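Local coordinates for hypoxanthine-guanine-xanthine phosphoribosyltransferase (PDB 1HGX), which catalyses purine salvage, converting hypoxanthine, guanine or xanthine and 5-phospho-alpha-D-ribose 1-diphosphate into IMP, GMP or XMP in a parasite unable to make purines de novo, at residues Ala29-Phe34 with Ile145-Phe150; Asn117-Met120 with Ser125-Val128. All coordinates share one frame; numbering follows the deposited sequence.

Both contacts press a helix onto the central, mostly parallel sheet of the phosphoribosyltransferase fold, and their strands, 147-152 and 125-130, are neighbours in it. Contact 1 lays helix 17-35 on one face; contact 2 lays the end of helix 109-119 on the other. Each is partly buried, with a leucine on the inner side and a polar side chain at the margin. Contact 1 is the richer in chemistry, built on a tyrosine ring and a water bridge, whereas contact 2 packs one leucine between another and a glutamine amide by van der Waals contact. The two join where the backbone N of Val128 gives a probable hydrogen bond to Asp146 OD2 and the Tyr147 N probably bonds to Val128 O.

Contact 1 (Ala29-Phe34 with Ile145-Phe150); sequences AELTEF and IDYCGF
The first torsion of Tyr147 places CG opposite its carbonyl carbon (chi1 -51°), sending the ring out from strand 147-152 towards the helix, and Leu31 makes the same choice, its CG lying beside the backbone N. With its chain continuing extended, Leu31 delivers a methyl onto the middle of the phenol. CD2 of Leu31 stands 3.5 Å from the centroid of the Tyr147 ring and only 6° off the ring normal, a CH-pi contact in which the methyl is nearly equidistant from the ring carbons. A branched aliphatic residue suits this inner side of the helix, since it meets a flat aromatic surface without needing a polar partner.

Glu30, one residue back, lies at the solvent-exposed margin. Its extended chain carries the carboxylate to the ring's edge, OE2 lying 3.8 Å from Tyr147 CE1, with the carboxylate and ring planes 70° apart. The weakly positive hydrogens of an aromatic edge probably make this a mildly favourable place for an anion. A water ties the same oxygen to the strand: it donates to Glu30 OE2 at 2.8 Å and to Asp146 O at 2.7 Å, linking helix and strand through solvent. At the far end of the ring, Tyr147 OH reaches within 4.0 Å of Phe34 CB.

Leu27 and Tyr35 of the same helix, with Lys127 and Cys129 of strand 125-130, also touch the tyrosine. Phe34 also makes cation-pi contacts with Lys127 and Lys38. Tyrosine suits its place because the flat ring offers a face to the Leu31 methyl and an edge to the Glu30 carboxylate, while its length carries OH to Phe34; it joins helix 17-35 to one face of the mostly parallel central sheet in the layered alpha/beta core of a type I phosphoribosyltransferase.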
ATOM      1  N   ALA A  29     -17.117  -7.421  -3.716  1.00 16.50           N
ATOM      2  CA  ALA A  29     -18.227  -8.360  -3.578  1.00 17.84           C
ATOM      3  C   ALA A  29     -17.953  -9.580  -4.435  1.00 19.73           C
ATOM      4  O   ALA A  29     -18.161 -10.720  -4.015  1.00 19.38           O
ATOM      5  CB  ALA A  29     -19.520  -7.703  -4.022  1.00 18.44           C
ATOM      6  N   GLU A  30     -17.467  -9.333  -5.643  1.00 19.55           N
ATOM      7  CA  GLU A  30     -17.162 -10.408  -6.569  1.00 17.75           C
ATOM      8  C   GLU A  30     -16.023 -11.286  -6.058  1.00 17.11           C
ATOM      9  O   GLU A  30     -16.096 -12.516  -6.119  1.00 18.37           O
ATOM     10  CB  GLU A  30     -16.804  -9.825  -7.928  1.00 19.88           C
ATOM     11  CG  GLU A  30     -17.487 -10.553  -9.056  1.00 27.08           C
ATOM     12  CD  GLU A  30     -16.862 -10.277 -10.403  1.00 29.23           C
ATOM     13  OE1 GLU A  30     -16.527  -9.101 -10.682  1.00 29.79           O
ATOM     14  OE2 GLU A  30     -16.706 -11.243 -11.183  1.00 32.13           O
ATOM     15  N   LEU A  31     -14.986 -10.650  -5.524  1.00 15.22           N
ATOM     16  CA  LEU A  31     -13.834 -11.367  -4.987  1.00 15.12           C
ATOM     17  C   LEU A  31     -14.217 -12.236  -3.793  1.00 17.21           C
ATOM     18  O   LEU A  31     -13.761 -13.373  -3.680  1.00 17.31           O
ATOM     19  CB  LEU A  31     -12.738 -10.384  -4.578  1.00 12.21           C
ATOM     20  CG  LEU A  31     -12.138  -9.565  -5.722  1.00 16.95           C
ATOM     21  CD1 LEU A  31     -11.162  -8.522  -5.183  1.00 14.78           C
ATOM     22  CD2 LEU A  31     -11.454 -10.493  -6.704  1.00 11.69           C
ATOM     23  N   THR A  32     -15.051 -11.697  -2.903  1.00 18.59           N
ATOM     24  CA  THR A  32     -15.499 -12.418  -1.708  1.00 18.10           C
ATOM     25  C   THR A  32     -16.164 -13.750  -2.070  1.00 18.40           C
ATOM     26  O   THR A  32     -15.944 -14.775  -1.421  1.00 19.69           O
ATOM     27  CB  THR A  32     -16.477 -11.552  -0.897  1.00 12.74           C
ATOM     28  OG1 THR A  32     -15.819 -10.345  -0.498  1.00 13.01           O
ATOM     29  CG2 THR A  32     -16.945 -12.297   0.342  1.00 14.25           C
ATOM     30  N   GLU A  33     -16.948 -13.719  -3.138  1.00 19.33           N
ATOM     31  CA  GLU A  33     -17.651 -14.882  -3.642  1.00 20.83           C
ATOM     32  C   GLU A  33     -16.676 -16.058  -3.787  1.00 20.23           C
ATOM     33  O   GLU A  33     -16.899 -17.141  -3.249  1.00 21.51           O
ATOM     34  CB  GLU A  33     -18.230 -14.529  -5.012  1.00 25.91           C
ATOM     35  CG  GLU A  33     -19.501 -15.251  -5.383  1.00 44.74           C
ATOM     36  CD  GLU A  33     -20.746 -14.561  -4.854  1.00 52.91           C
ATOM     37  OE1 GLU A  33     -20.682 -13.345  -4.552  1.00 57.26           O
ATOM     38  OE2 GLU A  33     -21.796 -15.236  -4.752  1.00 56.36           O
ATOM     39  N   PHE A  34     -15.545 -15.806  -4.435  1.00 17.68           N
ATOM     40  CA  PHE A  34     -14.554 -16.842  -4.685  1.00 17.26           C
ATOM     41  C   PHE A  34     -13.496 -17.066  -3.606  1.00 14.71           C
ATOM     42  O   PHE A  34     -13.160 -18.208  -3.292  1.00 15.34           O
ATOM     43  CB  PHE A  34     -13.867 -16.557  -6.030  1.00 17.77           C
ATOM     44  CG  PHE A  34     -12.928 -17.639  -6.487  1.00 18.16           C
ATOM     45  CD1 PHE A  34     -13.414 -18.801  -7.075  1.00 14.63           C
ATOM     46  CD2 PHE A  34     -11.555 -17.489  -6.339  1.00 18.78           C
ATOM     47  CE1 PHE A  34     -12.549 -19.798  -7.507  1.00 17.12           C
ATOM     48  CE2 PHE A  34     -10.679 -18.486  -6.770  1.00 18.94           C
ATOM     49  CZ  PHE A  34     -11.178 -19.641  -7.355  1.00 15.78           C
ATOM     50  N   ILE A 145      -7.765 -11.913 -17.970  1.00 13.17           N
ATOM     51  CA  ILE A 145      -8.085 -10.938 -16.921  1.00 13.16           C
ATOM     52  C   ILE A 145      -9.392 -11.375 -16.282  1.00 14.41           C
ATOM     53  O   ILE A 145     -10.438 -11.320 -16.915  1.00 15.36           O
ATOM     54  CB  ILE A 145      -8.249  -9.526 -17.516  1.00 14.67           C
ATOM     55  CG1 ILE A 145      -6.957  -9.124 -18.229  1.00 13.88           C
ATOM     56  CG2 ILE A 145      -8.637  -8.519 -16.431  1.00 11.00           C
ATOM     57  CD1 ILE A 145      -7.055  -7.827 -19.000  1.00 17.79           C
ATOM     58  N   ASP A 146      -9.328 -11.852 -15.043  1.00 11.50           N
ATOM     59  CA  ASP A 146     -10.521 -12.328 -14.366  1.00 10.94           C
ATOM     60  C   ASP A 146     -11.385 -11.238 -13.767  1.00 12.42           C
ATOM     61  O   ASP A 146     -12.601 -11.370 -13.738  1.00 13.80           O
ATOM     62  CB  ASP A 146     -10.140 -13.347 -13.309  1.00 13.17           C
ATOM     63  CG  ASP A 146      -9.236 -14.402 -13.858  1.00 16.54           C
ATOM     64  OD1 ASP A 146      -9.756 -15.355 -14.465  1.00 17.38           O
ATOM     65  OD2 ASP A 146      -8.003 -14.246 -13.742  1.00 17.89           O
ATOM     66  N   TYR A 147     -10.764 -10.179 -13.256  1.00  9.33           N
ATOM     67  CA  TYR A 147     -11.510  -9.077 -12.662  1.00  9.03           C
ATOM     68  C   TYR A 147     -10.880  -7.818 -13.208  1.00  8.25           C
ATOM     69  O   TYR A 147      -9.666  -7.701 -13.216  1.00 10.75           O
ATOM     70  CB  TYR A 147     -11.376  -9.092 -11.141  1.00 10.82           C
ATOM     71  CG  TYR A 147     -11.698 -10.419 -10.520  1.00 13.90           C
ATOM     72  CD1 TYR A 147     -13.024 -10.801 -10.283  1.00 15.44           C
ATOM     73  CD2 TYR A 147     -10.679 -11.319 -10.202  1.00 15.04           C
ATOM     74  CE1 TYR A 147     -13.324 -12.054  -9.753  1.00 17.94           C
ATOM     75  CE2 TYR A 147     -10.963 -12.570  -9.671  1.00 15.48           C
ATOM     76  CZ  TYR A 147     -12.286 -12.936  -9.452  1.00 19.40           C
ATOM     77  OH  TYR A 147     -12.568 -14.184  -8.954  1.00 16.74           O
ATOM     78  N   CYS A 148     -11.703  -6.887 -13.669  1.00  7.88           N
ATOM     79  CA  CYS A 148     -11.205  -5.640 -14.235  1.00  9.80           C
ATOM     80  C   CYS A 148     -12.109  -4.494 -13.834  1.00 10.68           C
ATOM     81  O   CYS A 148     -13.330  -4.596 -13.948  1.00 13.02           O
ATOM     82  CB  CYS A 148     -11.126  -5.739 -15.764  1.00 11.48           C
ATOM     83  SG  CYS A 148     -10.603  -4.224 -16.626  1.00 16.11           S
ATOM     84  N   GLY A 149     -11.511  -3.429 -13.308  1.00 11.91           N
ATOM     85  CA  GLY A 149     -12.281  -2.270 -12.901  1.00 10.81           C
ATOM     86  C   GLY A 149     -12.886  -1.498 -14.066  1.00 14.48           C
ATOM     87  O   GLY A 149     -14.108  -1.408 -14.183  1.00 14.26           O
ATOM     88  N   PHE A 150     -12.036  -0.984 -14.953  1.00 15.33           N
ATOM     89  CA  PHE A 150     -12.480  -0.179 -16.091  1.00 15.32           C
ATOM     90  C   PHE A 150     -11.643  -0.413 -17.350  1.00 17.54           C
ATOM     91  O   PHE A 150     -10.443  -0.712 -17.276  1.00 15.81           O
ATOM     92  CB  PHE A 150     -12.325   1.321 -15.783  1.00 16.05           C
ATOM     93  CG  PHE A 150     -12.871   1.755 -14.449  1.00 15.25           C
ATOM     94  CD1 PHE A 150     -14.218   2.064 -14.298  1.00 16.85           C
ATOM     95  CD2 PHE A 150     -12.024   1.901 -13.360  1.00 14.48           C
ATOM     96  CE1 PHE A 150     -14.711   2.521 -13.075  1.00 14.39           C
ATOM     97  CE2 PHE A 150     -12.505   2.354 -12.142  1.00 14.97           C
ATOM     98  CZ  PHE A 150     -13.852   2.664 -12.000  1.00 15.40           C
TER
HETATM   99  O   HOH W   1     -15.065 -10.362 -13.260  1.00 43.05           O

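Contact 2 (Asn117-Met120 with Ser125-Val128); sequences NLQM and SLKV
The terminal amide of Gln119 is the flat group here, and Leu126 packs against one of its faces at the nitrogen end. CD2 of Leu126 sits above the amide plane, 3.5 Å from Gln119 NE2, and CB of Leu126 lies on the same side, 4.0 Å from that nitrogen. This is van der Waals packing of a methyl on a planar group. The glutamine gets there by a bend: its CG is anti to the backbone N, and a turn at chi2 (60°) then folds the chain back towards the strand. Such a residue suits an exposed position in the last turn of the helix, where a long polar chain can bring the face of its amide, chiefly at NE2, against a leucine.

Leu118 approaches the same leucine from the buried side, the two side chains crossing at about a right angle. Its CB is 3.9 Å from Leu126 CD2, and its CD1 lies 4.1 Å from Leu126 CD1. These contacts close a beta-alpha-beta crossover, in which parallel neighbours 97-102 and 125-130 are joined through helix 109-119. The GMP-binding residues Glu102 to Thr110 run from the end of the first strand into the start of the helix, whereas Leu118, near the helix's other end, has its side chain about 14 Å from the bound nucleotide.

Leu126 has its CG turned away from the backbone N (chi1 175°), which carries its two methyls to the helix, and it packs also on Val98, Val100 and Leu115. Alternation along the strand points Ser125 away from the helix, and its OG is hydrogen-bonded to His97 ND1. Inward of this contact, the aliphatic Leu118 also meets Val100 of strand 97-102 and, from loops, Leu89 and Ile93.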
ATOM      1  N   ASN A 117       6.033 -16.641 -14.532  1.00 12.82           N
ATOM      2  CA  ASN A 117       6.907 -16.817 -13.379  1.00 13.06           C
ATOM      3  C   ASN A 117       6.134 -17.432 -12.208  1.00 16.51           C
ATOM      4  O   ASN A 117       6.567 -18.424 -11.621  1.00 15.03           O
ATOM      5  CB  ASN A 117       7.523 -15.482 -12.949  1.00 16.42           C
ATOM      6  CG  ASN A 117       8.353 -15.598 -11.670  1.00 20.39           C
ATOM      7  OD1 ASN A 117       7.814 -15.806 -10.590  1.00 24.40           O
ATOM      8  ND2 ASN A 117       9.672 -15.437 -11.794  1.00 19.51           N
ATOM      9  N   LEU A 118       4.960 -16.879 -11.910  1.00 14.92           N
ATOM     10  CA  LEU A 118       4.154 -17.369 -10.786  1.00 15.94           C
ATOM     11  C   LEU A 118       3.583 -18.778 -10.968  1.00 15.09           C
ATOM     12  O   LEU A 118       3.524 -19.553 -10.013  1.00 11.55           O
ATOM     13  CB  LEU A 118       3.025 -16.382 -10.445  1.00 12.10           C
ATOM     14  CG  LEU A 118       3.421 -14.970  -9.986  1.00 12.75           C
ATOM     15  CD1 LEU A 118       2.161 -14.150  -9.780  1.00 13.21           C
ATOM     16  CD2 LEU A 118       4.241 -14.989  -8.711  1.00  8.66           C
ATOM     17  N   GLN A 119       3.201 -19.124 -12.194  1.00 12.71           N
ATOM     18  CA  GLN A 119       2.631 -20.440 -12.452  1.00 13.45           C
ATOM     19  C   GLN A 119       3.641 -21.566 -12.168  1.00 15.82           C
ATOM     20  O   GLN A 119       3.254 -22.672 -11.764  1.00 14.13           O
ATOM     21  CB  GLN A 119       2.097 -20.506 -13.885  1.00 13.27           C
ATOM     22  CG  GLN A 119       1.141 -21.655 -14.161  1.00 23.18           C
ATOM     23  CD  GLN A 119      -0.098 -21.616 -13.287  1.00 25.77           C
ATOM     24  OE1 GLN A 119      -0.239 -22.403 -12.351  1.00 27.16           O
ATOM     25  NE2 GLN A 119      -1.006 -20.700 -13.592  1.00 27.15           N
ATOM     26  N   MET A 120       4.929 -21.267 -12.333  1.00 14.17           N
ATOM     27  CA  MET A 120       6.001 -22.240 -12.086  1.00 16.27           C
ATOM     28  C   MET A 120       6.147 -22.595 -10.610  1.00 15.76           C
ATOM     29  O   MET A 120       6.739 -23.625 -10.265  1.00 16.25           O
ATOM     30  CB  MET A 120       7.345 -21.703 -12.580  1.00 18.78           C
ATOM     31  CG  MET A 120       7.534 -21.755 -14.075  1.00 31.14           C
ATOM     32  SD  MET A 120       9.191 -21.207 -14.534  1.00 41.06           S
ATOM     33  CE  MET A 120       8.835 -19.555 -15.108  1.00 37.48           C
ATOM     34  N   SER A 125      -4.382 -21.933  -7.477  1.00  8.89           N
ATOM     35  CA  SER A 125      -5.108 -21.195  -8.493  1.00  9.93           C
ATOM     36  C   SER A 125      -4.396 -19.870  -8.643  1.00  7.01           C
ATOM     37  O   SER A 125      -3.723 -19.413  -7.726  1.00  5.81           O
ATOM     38  CB  SER A 125      -6.589 -21.004  -8.128  1.00 10.54           C
ATOM     39  OG  SER A 125      -6.761 -20.274  -6.926  1.00 13.59           O
ATOM     40  N   LEU A 126      -4.545 -19.252  -9.802  1.00  9.36           N
ATOM     41  CA  LEU A 126      -3.877 -18.003 -10.076  1.00  9.81           C
ATOM     42  C   LEU A 126      -4.792 -17.163 -10.969  1.00 11.02           C
ATOM     43  O   LEU A 126      -5.172 -17.596 -12.059  1.00  7.68           O
ATOM     44  CB  LEU A 126      -2.545 -18.301 -10.769  1.00 13.54           C
ATOM     45  CG  LEU A 126      -1.680 -17.152 -11.286  1.00 16.78           C
ATOM     46  CD1 LEU A 126      -1.373 -16.160 -10.178  1.00 17.81           C
ATOM     47  CD2 LEU A 126      -0.400 -17.723 -11.868  1.00 19.26           C
ATOM     48  N   LYS A 127      -5.205 -16.008 -10.450  1.00 10.98           N
ATOM     49  CA  LYS A 127      -6.086 -15.088 -11.156  1.00 12.18           C
ATOM     50  C   LYS A 127      -5.539 -13.670 -11.132  1.00 10.90           C
ATOM     51  O   LYS A 127      -4.682 -13.324 -10.310  1.00 11.19           O
ATOM     52  CB  LYS A 127      -7.487 -15.109 -10.551  1.00 12.85           C
ATOM     53  CG  LYS A 127      -8.217 -16.409 -10.765  1.00 16.38           C
ATOM     54  CD  LYS A 127      -9.631 -16.343 -10.244  1.00 19.52           C
ATOM     55  CE  LYS A 127     -10.338 -17.651 -10.506  1.00 23.81           C
ATOM     56  NZ  LYS A 127     -11.747 -17.658 -10.026  1.00 29.31           N
ATOM     57  N   VAL A 128      -6.058 -12.845 -12.030  1.00 11.33           N
ATOM     58  CA  VAL A 128      -5.613 -11.468 -12.168  1.00 10.51           C
ATOM     59  C   VAL A 128      -6.753 -10.495 -11.968  1.00  9.73           C
ATOM     60  O   VAL A 128      -7.853 -10.701 -12.488  1.00  9.49           O
ATOM     61  CB  VAL A 128      -5.000 -11.222 -13.592  1.00 10.98           C
ATOM     62  CG1 VAL A 128      -4.670  -9.729 -13.804  1.00 14.24           C
ATOM     63  CG2 VAL A 128      -3.743 -12.040 -13.761  1.00 14.03           C
TER